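Local atomic coordinates of glycosyltransferase (Streptomyces halstedii, PDB entry 3WAD), a protein that belongs to the glycosyltransferases of the GT-B fold, which are built from two domains that each carry a parallel beta sheet between helices. Residues B[207-211]-B[212-216]. Residues are numbered along the deposited sequence; the frame is centred on the assembly and turned at random.
Sequences AVAPP and WMSFP
The carbonyl oxygen of Pro210 draws in two groups from further along the chain. Met213 N donates to Pro210 O at 3.1 Å. The bond is fairly straight at its hydrogen, 162°, but the N-H comes from above the carbonyl plane. Ser214 OG lies 3.1 Å from the same oxygen, Pro210 O. A water hydrogen-bonds with Ser214 OG at 3.2 Å. The same water donates to Ala209 O at 2.8 Å and thus links that carbonyl to the serine. One step on, Ser214 N donates to Pro211 O at 3.1 Å, again from above the carbonyl plane. These two successive i to i+3 backbone bonds form a single short turn of 3-10 helix, with Pro211, Trp212 and Met213 in it.

Trp212 and Met213 both pack against Pro210. Trp212 has CG between its own N and carbonyl carbon (chi1 66°), which lays the indole alongside the Pro210 ring. Its NE1 comes within 3.5 Å of Pro210 CB, an oblique approach. Met213 CB lies against one face of the same indole, toward its rim. The Met213 SD passes 4.0 Å from Pro210 CD. The bend at chi3 (-86°) then carries Met213 CE to within 3.8 Å of Ala209 CB.

The turn belongs to the loop that follows strand 204-206 of the N-terminal sheet and leads to strand 221-222. This loop of the N-terminal domain meets helices of the C-terminal domain, so the turn is part of the contact between the two domains. Trp212 makes a cation-pi contact with Arg356 and touches helix 384-397. Met213 rests on Val349 and Arg352 of helix 346-355, while Pro210 meets Ile330 of helix 323-332.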
loop_
_atom_site.group_PDB
_atom_site.type_symbol
_atom_site.label_atom_id
_atom_site.label_comp_id
_atom_site.label_asym_id
_atom_site.label_seq_id
_atom_site.Cartn_x
_atom_site.Cartn_y
_atom_site.Cartn_z
ATOM N N ALA B 207 17.823 -2.451 9.883
ATOM C CA ALA B 207 17.328 -3.438 10.865
ATOM C C ALA B 207 15.836 -3.345 11.093
ATOM O O ALA B 207 15.286 -2.212 11.120
ATOM C CB ALA B 207 18.099 -3.227 12.212
ATOM N N VAL B 208 15.147 -4.485 11.320
ATOM C CA VAL B 208 13.744 -4.390 11.669
ATOM C C VAL B 208 13.495 -4.710 13.154
ATOM O O VAL B 208 12.426 -4.450 13.676
ATOM C CB VAL B 208 12.901 -5.342 10.800
ATOM C CG1 VAL B 208 12.893 -4.875 9.327
ATOM C CG2 VAL B 208 13.398 -6.805 10.943
ATOM N N ALA B 209 14.447 -5.359 13.787
ATOM C CA ALA B 209 14.369 -5.706 15.207
ATOM C C ALA B 209 14.912 -4.458 16.008
ATOM O O ALA B 209 15.845 -3.774 15.531
ATOM C CB ALA B 209 15.250 -6.948 15.483
ATOM N N PRO B 210 14.302 -4.164 17.178
ATOM C CA PRO B 210 14.795 -3.114 18.108
ATOM C C PRO B 210 16.218 -3.333 18.569
ATOM O O PRO B 210 16.653 -4.484 18.739
ATOM C CB PRO B 210 13.845 -3.183 19.281
ATOM C CG PRO B 210 12.594 -3.962 18.786
ATOM C CD PRO B 210 13.089 -4.846 17.686
ATOM N N PRO B 211 16.992 -2.214 18.682
ATOM C CA PRO B 211 18.418 -2.273 18.999
ATOM C C PRO B 211 18.639 -3.073 20.264
ATOM O O PRO B 211 19.576 -3.825 20.334
ATOM C CB PRO B 211 18.790 -0.789 19.253
ATOM C CG PRO B 211 17.953 -0.034 18.203
ATOM C CD PRO B 211 16.571 -0.841 18.341
ATOM N N TRP B 212 17.761 -2.974 21.226
ATOM C CA TRP B 212 18.015 -3.694 22.540
ATOM C C TRP B 212 18.075 -5.220 22.419
ATOM O O TRP B 212 18.571 -5.843 23.298
ATOM C CB TRP B 212 17.016 -3.305 23.621
ATOM C CG TRP B 212 15.579 -3.727 23.363
ATOM C CD1 TRP B 212 14.593 -2.948 22.807
ATOM C CD2 TRP B 212 14.965 -4.960 23.708
ATOM N NE1 TRP B 212 13.412 -3.644 22.761
ATOM C CE2 TRP B 212 13.605 -4.882 23.296
ATOM C CE3 TRP B 212 15.437 -6.168 24.300
ATOM C CZ2 TRP B 212 12.692 -5.961 23.449
ATOM C CZ3 TRP B 212 14.539 -7.225 24.451
ATOM C CH2 TRP B 212 13.162 -7.097 24.052
ATOM N N MET B 213 17.553 -5.811 21.350
ATOM C CA MET B 213 17.587 -7.255 21.237
ATOM C C MET B 213 18.488 -7.687 20.088
ATOM O O MET B 213 18.618 -8.874 19.837
ATOM C CB MET B 213 16.175 -7.887 21.078
ATOM C CG MET B 213 15.395 -7.333 19.875
ATOM S SD MET B 213 13.941 -8.353 19.363
ATOM C CE MET B 213 14.798 -9.446 18.339
ATOM N N SER B 214 19.113 -6.740 19.386
ATOM C CA SER B 214 19.946 -7.102 18.237
ATOM C C SER B 214 21.341 -7.595 18.639
ATOM O O SER B 214 21.796 -7.283 19.748
ATOM C CB SER B 214 20.089 -5.944 17.293
ATOM O OG SER B 214 18.794 -5.597 16.773
ATOM N N PHE B 215 21.999 -8.359 17.754
ATOM C CA PHE B 215 23.416 -8.691 17.949
ATOM C C PHE B 215 24.301 -7.440 17.835
ATOM O O PHE B 215 23.940 -6.535 17.091
ATOM C CB PHE B 215 23.895 -9.707 16.919
ATOM C CG PHE B 215 23.102 -10.955 16.908
ATOM C CD1 PHE B 215 22.770 -11.592 18.110
ATOM C CD2 PHE B 215 22.690 -11.516 15.673
ATOM C CE1 PHE B 215 22.024 -12.786 18.088
ATOM C CE2 PHE B 215 21.953 -12.711 15.608
ATOM C CZ PHE B 215 21.608 -13.380 16.820
ATOM N N PRO B 216 25.448 -7.385 18.589
ATOM C CA PRO B 216 26.500 -6.380 18.267
ATOM C C PRO B 216 26.986 -6.591 16.840
ATOM O O PRO B 216 27.051 -7.726 16.357
ATOM C CB PRO B 216 27.638 -6.672 19.284
ATOM C CG PRO B 216 27.373 -8.056 19.827
ATOM C CD PRO B 216 25.825 -8.238 19.745
HETATM O O HOH W 1 18.349 -2.595 15.659
#